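Local coordinates for protein extracellular ligand-binding receptor (Desulfohalobium retbaense DSM 5692, PDB 5ERE) that probably senses small extracellular solutes such as the branched-chain keto acid ketoleucine, through a leucine-binding-protein-like domain joined to a tandem PAS-like sensor region, at residues A[327-332]-A[544-549]; A[477-480]-A[486-489]. All coordinates share one frame; numbering follows the deposited sequence.

Contact 1: residues A[327-332]-A[544-549]; sequences MLLTQT and LWTSIG
Leu329 on helix 324-357 lies against strand 541-550 and makes nearly all of this contact. Its CG is anti to the backbone N (chi1 -178°), which points the branch at the strand. CD2 does the closest work. It sits 3.7 Å from the carbonyl O of Leu544. CA of Trp545 is 3.9 Å from the same CD2. The other half of the side chain meets Thr546. There CG of Leu329 is 4.0 Å from CG2 of Thr546, and CD1 touches the same methyl as the two side chains slide past each other. Leu557 of the next strand, 553-561, also touches Leu329. With only a methyl at this place, as in an alanine, a gap would probably open between helix and strand, and the Thr546 methyl would lose part of its apolar cover.

The rest of the interface is looser. The axes of 327-332 and 544-549 come within 9.1 Å, nearly parallel (14°), and no hydrogen bond crosses between them. Thr330 is on the exposed side of the helix, and its CB points away from the strand. Thr546 turns its methyl to the helix and gives its hydroxyl to a different partner, Glu523. The Trp545 ring is on the opposite side of the strand from the helix, where it packs on Lys517 and Met518 of helix 515-520.

This is a long helix lying along an antiparallel sheet, consistent with one of the tandem PAS-like sensor modules. No hydrogen bond or charge directs the contact. A leucine branch packs on backbone and methyl atoms, so shape and burial hold the helix here.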
HETATM    1  N   MSE A 327       6.443   8.289   9.919  1.00 38.62           N
HETATM    2  CA  MSE A 327       5.372   8.851   9.089  1.00 35.37           C
HETATM    3  C   MSE A 327       4.073   8.004   9.098  1.00 43.19           C
HETATM    4  O   MSE A 327       2.952   8.489   9.297  1.00 37.54           O
HETATM    5  CB  MSE A 327       5.865   8.944   7.663  1.00 42.04           C
HETATM    6  CG  MSE A 327       4.878   9.635   6.736  1.00 37.49           C
HETATM    7 SE   MSE A 327       5.337   9.368   4.882  0.80 61.66          SE
HETATM    8  CE  MSE A 327       4.988   7.447   4.764  1.00 50.67           C
ATOM      9  N   LEU A 328       4.225   6.717   8.850  1.00 40.76           N
ATOM     10  CA  LEU A 328       3.038   5.866   8.775  1.00 33.48           C
ATOM     11  C   LEU A 328       2.347   5.838  10.143  1.00 37.75           C
ATOM     12  O   LEU A 328       1.136   5.934  10.227  1.00 39.19           O
ATOM     13  CB  LEU A 328       3.413   4.442   8.311  1.00 33.68           C
ATOM     14  CG  LEU A 328       3.722   4.286   6.815  1.00 42.71           C
ATOM     15  CD1 LEU A 328       4.271   2.861   6.508  1.00 43.88           C
ATOM     16  CD2 LEU A 328       2.473   4.533   5.980  1.00 39.95           C
ATOM     17  N   LEU A 329       3.108   5.778  11.228  1.00 39.09           N
ATOM     18  CA  LEU A 329       2.479   5.783  12.545  1.00 35.88           C
ATOM     19  C   LEU A 329       1.724   7.084  12.791  1.00 38.80           C
ATOM     20  O   LEU A 329       0.562   7.078  13.208  1.00 40.24           O
ATOM     21  CB  LEU A 329       3.525   5.585  13.636  1.00 36.47           C
ATOM     22  CG  LEU A 329       2.981   5.533  15.061  1.00 42.05           C
ATOM     23  CD1 LEU A 329       1.955   4.366  15.283  1.00 38.21           C
ATOM     24  CD2 LEU A 329       4.142   5.391  15.974  1.00 43.45           C
ATOM     25  N   THR A 330       2.379   8.205  12.511  1.00 33.53           N
ATOM     26  CA  THR A 330       1.746   9.505  12.709  1.00 32.58           C
ATOM     27  C   THR A 330       0.504   9.669  11.875  1.00 30.68           C
ATOM     28  O   THR A 330      -0.525  10.103  12.383  1.00 35.54           O
ATOM     29  CB  THR A 330       2.721  10.669  12.385  1.00 37.87           C
ATOM     30  OG1 THR A 330       3.878  10.544  13.217  1.00 48.83           O
ATOM     31  CG2 THR A 330       2.048  11.994  12.651  1.00 46.98           C
ATOM     32  N   GLN A 331       0.588   9.301  10.603  1.00 36.10           N
ATOM     33  CA  GLN A 331      -0.573   9.402   9.718  1.00 38.31           C
ATOM     34  C   GLN A 331      -1.749   8.565  10.224  1.00 40.59           C
ATOM     35  O   GLN A 331      -2.907   8.934  10.073  1.00 34.66           O
ATOM     36  CB  GLN A 331      -0.197   8.976   8.305  1.00 40.75           C
ATOM     37  CG  GLN A 331       0.685  10.020   7.593  1.00 45.36           C
ATOM     38  CD  GLN A 331       1.168   9.565   6.227  1.00 51.32           C
ATOM     39  OE1 GLN A 331       1.040   8.391   5.855  1.00 50.28           O
ATOM     40  NE2 GLN A 331       1.728  10.503   5.466  1.00 42.08           N
ATOM     41  N   THR A 332      -1.442   7.442  10.849  1.00 35.41           N
ATOM     42  CA  THR A 332      -2.492   6.576  11.383  1.00 38.37           C
ATOM     43  C   THR A 332      -3.061   7.178  12.661  1.00 37.24           C
ATOM     44  O   THR A 332      -4.287   7.225  12.821  1.00 33.32           O
ATOM     45  CB  THR A 332      -1.957   5.149  11.674  1.00 38.17           C
ATOM     46  OG1 THR A 332      -1.333   4.640  10.500  1.00 34.81           O
ATOM     47  CG2 THR A 332      -3.074   4.158  12.128  1.00 32.21           C
ATOM     48  N   LEU A 544       7.861   1.482  17.263  1.00 43.02           N
ATOM     49  CA  LEU A 544       7.501   2.864  17.569  1.00 33.62           C
ATOM     50  C   LEU A 544       6.105   2.913  18.122  1.00 39.39           C
ATOM     51  O   LEU A 544       5.204   2.228  17.601  1.00 44.55           O
ATOM     52  CB  LEU A 544       7.613   3.739  16.318  1.00 46.68           C
ATOM     53  CG  LEU A 544       8.944   3.662  15.578  1.00 49.74           C
ATOM     54  CD1 LEU A 544       8.821   4.409  14.261  1.00 49.05           C
ATOM     55  CD2 LEU A 544      10.088   4.213  16.441  1.00 52.56           C
ATOM     56  N   TRP A 545       5.881   3.693  19.175  1.00 35.02           N
ATOM     57  CA  TRP A 545       4.482   3.923  19.587  1.00 40.59           C
ATOM     58  C   TRP A 545       4.120   5.318  20.021  1.00 42.54           C
ATOM     59  O   TRP A 545       4.973   6.126  20.450  1.00 44.27           O
ATOM     60  CB  TRP A 545       4.081   2.959  20.710  1.00 41.10           C
ATOM     61  CG  TRP A 545       4.512   3.313  22.102  1.00 50.66           C
ATOM     62  CD1 TRP A 545       3.813   4.040  23.021  1.00 49.40           C
ATOM     63  CD2 TRP A 545       5.704   2.887  22.757  1.00 50.08           C
ATOM     64  NE1 TRP A 545       4.509   4.107  24.201  1.00 44.92           N
ATOM     65  CE2 TRP A 545       5.671   3.406  24.063  1.00 52.58           C
ATOM     66  CE3 TRP A 545       6.799   2.123  22.362  1.00 57.19           C
ATOM     67  CZ2 TRP A 545       6.697   3.181  24.981  1.00 52.84           C
ATOM     68  CZ3 TRP A 545       7.822   1.912  23.274  1.00 52.94           C
ATOM     69  CH2 TRP A 545       7.757   2.441  24.566  1.00 47.88           C
ATOM     70  N   THR A 546       2.823   5.580  19.876  1.00 42.58           N
ATOM     71  CA  THR A 546       2.196   6.812  20.303  1.00 44.55           C
ATOM     72  C   THR A 546       0.854   6.449  20.950  1.00 38.24           C
ATOM     73  O   THR A 546       0.563   5.271  21.181  1.00 41.11           O
ATOM     74  CB  THR A 546       2.030   7.819  19.105  1.00 44.73           C
ATOM     75  OG1 THR A 546       1.563   9.072  19.604  1.00 41.42           O
ATOM     76  CG2 THR A 546       1.056   7.313  18.036  1.00 40.52           C
ATOM     77  N   SER A 547       0.055   7.454  21.273  1.00 36.17           N
ATOM     78  CA  SER A 547      -1.208   7.237  21.930  1.00 37.61           C
ATOM     79  C   SER A 547      -2.302   8.021  21.230  1.00 39.95           C
ATOM     80  O   SER A 547      -2.068   9.088  20.673  1.00 36.83           O
ATOM     81  CB  SER A 547      -1.141   7.616  23.405  1.00 38.66           C
ATOM     82  OG  SER A 547      -0.268   6.759  24.114  1.00 45.00           O
ATOM     83  N   ILE A 548      -3.485   7.427  21.249  1.00 38.46           N
ATOM     84  CA  ILE A 548      -4.714   8.043  20.787  1.00 44.14           C
ATOM     85  C   ILE A 548      -5.819   7.860  21.821  1.00 44.86           C
ATOM     86  O   ILE A 548      -5.872   6.844  22.521  1.00 36.46           O
ATOM     87  CB  ILE A 548      -5.183   7.426  19.470  1.00 53.82           C
ATOM     88  CG1 ILE A 548      -5.136   5.884  19.585  1.00 47.25           C
ATOM     89  CG2 ILE A 548      -4.302   7.911  18.331  1.00 53.13           C
ATOM     90  CD1 ILE A 548      -6.062   5.262  18.747  1.00 57.91           C
ATOM     91  N   GLY A 549      -6.720   8.828  21.911  1.00 41.25           N
ATOM     92  CA  GLY A 549      -7.849   8.689  22.813  1.00 42.08           C
ATOM     93  C   GLY A 549      -8.628   9.959  23.075  1.00 41.90           C
ATOM     94  O   GLY A 549      -8.380  10.986  22.447  1.00 38.03           O
TER

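Contact 2: residues A[477-480]-A[486-489]; sequences IFVL and TIYD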
ATOM      1  N   ILE A 477       0.833  -2.525  12.598  1.00 39.53           N
ATOM      2  CA  ILE A 477       0.384  -1.602  13.634  1.00 35.17           C
ATOM      3  C   ILE A 477      -0.615  -2.329  14.539  1.00 40.29           C
ATOM      4  O   ILE A 477      -1.567  -2.962  14.041  1.00 35.31           O
ATOM      5  CB  ILE A 477      -0.256  -0.345  13.020  1.00 36.78           C
ATOM      6  CG1 ILE A 477       0.797   0.443  12.248  1.00 36.62           C
ATOM      7  CG2 ILE A 477      -0.960   0.526  14.088  1.00 31.04           C
ATOM      8  CD1 ILE A 477       0.353   1.706  11.671  1.00 38.05           C
ATOM      9  N   PHE A 478      -0.427  -2.234  15.856  1.00 34.90           N
ATOM     10  CA  PHE A 478      -1.392  -2.812  16.770  1.00 38.45           C
ATOM     11  C   PHE A 478      -1.794  -1.775  17.812  1.00 32.62           C
ATOM     12  O   PHE A 478      -1.195  -0.709  17.903  1.00 37.80           O
ATOM     13  CB  PHE A 478      -0.861  -4.119  17.408  1.00 42.17           C
ATOM     14  CG  PHE A 478       0.420  -3.965  18.189  1.00 36.01           C
ATOM     15  CD1 PHE A 478       1.632  -4.027  17.547  1.00 41.98           C
ATOM     16  CD2 PHE A 478       0.392  -3.778  19.569  1.00 34.89           C
ATOM     17  CE1 PHE A 478       2.837  -3.909  18.278  1.00 44.37           C
ATOM     18  CE2 PHE A 478       1.593  -3.664  20.308  1.00 42.23           C
ATOM     19  CZ  PHE A 478       2.801  -3.733  19.655  1.00 37.53           C
ATOM     20  N   VAL A 479      -2.877  -2.074  18.527  1.00 32.24           N
ATOM     21  CA  VAL A 479      -3.430  -1.209  19.545  1.00 33.41           C
ATOM     22  C   VAL A 479      -3.518  -1.917  20.873  1.00 39.92           C
ATOM     23  O   VAL A 479      -4.071  -2.999  20.989  1.00 34.56           O
ATOM     24  CB  VAL A 479      -4.817  -0.699  19.158  1.00 40.06           C
ATOM     25  CG1 VAL A 479      -5.340   0.272  20.209  1.00 34.31           C
ATOM     26  CG2 VAL A 479      -4.737  -0.024  17.819  1.00 35.24           C
ATOM     27  N   LEU A 480      -2.948  -1.275  21.880  1.00 37.85           N
ATOM     28  CA  LEU A 480      -2.941  -1.809  23.232  1.00 36.26           C
ATOM     29  C   LEU A 480      -3.745  -0.921  24.152  1.00 40.53           C
ATOM     30  O   LEU A 480      -3.700   0.319  24.064  1.00 41.11           O
ATOM     31  CB  LEU A 480      -1.510  -1.900  23.778  1.00 35.93           C
ATOM     32  CG  LEU A 480      -0.860  -3.246  24.032  1.00 51.75           C
ATOM     33  CD1 LEU A 480      -0.959  -4.122  22.795  1.00 57.40           C
ATOM     34  CD2 LEU A 480       0.616  -3.019  24.437  1.00 49.77           C
ATOM     35  N   THR A 486      -4.240  -6.398  24.496  1.00 41.87           N
ATOM     36  CA  THR A 486      -4.288  -6.154  23.062  1.00 45.31           C
ATOM     37  C   THR A 486      -5.720  -5.966  22.572  1.00 45.83           C
ATOM     38  O   THR A 486      -6.549  -6.855  22.696  1.00 40.49           O
ATOM     39  CB  THR A 486      -3.620  -7.289  22.290  1.00 40.42           C
ATOM     40  OG1 THR A 486      -2.239  -7.341  22.667  1.00 47.60           O
ATOM     41  CG2 THR A 486      -3.707  -7.073  20.786  1.00 38.29           C
ATOM     42  N   ILE A 487      -5.981  -4.789  22.003  1.00 36.55           N
ATOM     43  CA  ILE A 487      -7.295  -4.464  21.449  1.00 37.36           C
ATOM     44  C   ILE A 487      -7.392  -4.760  19.977  1.00 38.27           C
ATOM     45  O   ILE A 487      -8.410  -5.196  19.504  1.00 39.02           O
ATOM     46  CB  ILE A 487      -7.632  -2.976  21.642  1.00 43.28           C
ATOM     47  CG1 ILE A 487      -7.796  -2.693  23.117  1.00 50.64           C
ATOM     48  CG2 ILE A 487      -8.965  -2.610  20.902  1.00 50.22           C
ATOM     49  CD1 ILE A 487      -7.908  -1.206  23.387  1.00 55.29           C
ATOM     50  N   TYR A 488      -6.356  -4.442  19.232  1.00 38.86           N
ATOM     51  CA  TYR A 488      -6.342  -4.770  17.826  1.00 29.82           C
ATOM     52  C   TYR A 488      -4.951  -5.277  17.449  1.00 34.10           C
ATOM     53  O   TYR A 488      -3.920  -4.689  17.807  1.00 35.93           O
ATOM     54  CB  TYR A 488      -6.708  -3.577  16.913  1.00 33.91           C
ATOM     55  CG  TYR A 488      -6.443  -3.970  15.483  1.00 34.26           C
ATOM     56  CD1 TYR A 488      -7.257  -4.909  14.839  1.00 31.98           C
ATOM     57  CD2 TYR A 488      -5.337  -3.481  14.800  1.00 37.42           C
ATOM     58  CE1 TYR A 488      -6.979  -5.336  13.550  1.00 33.02           C
ATOM     59  CE2 TYR A 488      -5.065  -3.875  13.504  1.00 38.64           C
ATOM     60  CZ  TYR A 488      -5.895  -4.825  12.886  1.00 37.45           C
ATOM     61  OH  TYR A 488      -5.616  -5.265  11.611  1.00 34.76           O
ATOM     62  N   ASP A 489      -4.964  -6.329  16.649  1.00 36.16           N
ATOM     63  CA  ASP A 489      -3.784  -6.903  16.031  1.00 34.64           C
ATOM     64  C   ASP A 489      -4.248  -7.594  14.760  1.00 34.16           C
ATOM     65  O   ASP A 489      -5.292  -8.192  14.759  1.00 42.65           O
ATOM     66  CB  ASP A 489      -3.099  -7.927  16.953  1.00 40.04           C
ATOM     67  CG  ASP A 489      -1.779  -8.387  16.392  1.00 43.08           C
ATOM     68  OD1 ASP A 489      -1.767  -9.179  15.432  1.00 41.04           O
ATOM     69  OD2 ASP A 489      -0.756  -7.878  16.847  1.00 45.80           O
TER
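Val479 makes all three backbone hydrogen bonds between 477-480 and 486-489, two at its O and one at its N. Its O accepts from Ile487 N at 2.8 Å and from Tyr488 N at 3.2 Å. Its own N gives a nearly straight bond (169°) to Tyr488 O, 2.9 Å away. Two amides grip one oxygen, which probably restrains that peptide.

The side chains follow this frame. CB of Val479 lies 4.1 Å from CB of Tyr488, and the two side chains cross at about a right angle. Chi1 of Tyr488 is 171°, which carries its ring back along the first strand until CE2 is 3.7 Å from the carbonyl O of Ile477. On the other face, CD1 of Leu480 makes a van der Waals touch with OG1 of Thr486 at 3.5 Å. That hydroxyl also has a weak hydrogen bond with the carbonyl of Lys497. Phe478 comes close through its CB, which is 3.1 Å from Tyr488 O and also near OD2 of Asp489. Its ring leads away.

Strands 476-480 and 486-488 form an antiparallel beta hairpin with a classic beta bulge. Ile487 and Tyr488 both face Val479, and the register shifts by one before Leu480 pairs with Thr486. The extra residue puts CB of Ile487 next to Val479, 4.2 Å from its CG1.

Farther out, Phe478 and Leu480 bond through their backbones to Ala558 and Arg556 of strand 553-561, which continues the sheet. Helix 461-470 covers the Ile477, Val479 and Ile487 side, with Ile466 on the first two and Phe462 on Ile487. Met518 of helix 515-520 meets Phe478 and Leu480 on the opposite face. Asp489 is held through OD1 by the backbone N of Asn491.

In the fold
Contacts 1 and 2 reach the same antiparallel sheet, with centres about 12 Å apart. Strand 553-561 lies between them and pairs with both 541-550 and 476-480. Contact 1 sets a helix on one face of that sheet. Contact 2 is made within the sheet, at its outer strand 486-488. Both are partly buried, with buried residues beside partly exposed ones. Their chemistry differs: contact 1 has no cross-bond and rests on van der Waals touch, whereas contact 2 is held by backbone hydrogen bonds and buries about twice the surface. They meet directly where OG1 of Thr332 is 3.6 Å from CD1 of Ile477. Ile466 of helix 461-470 also touches both residues.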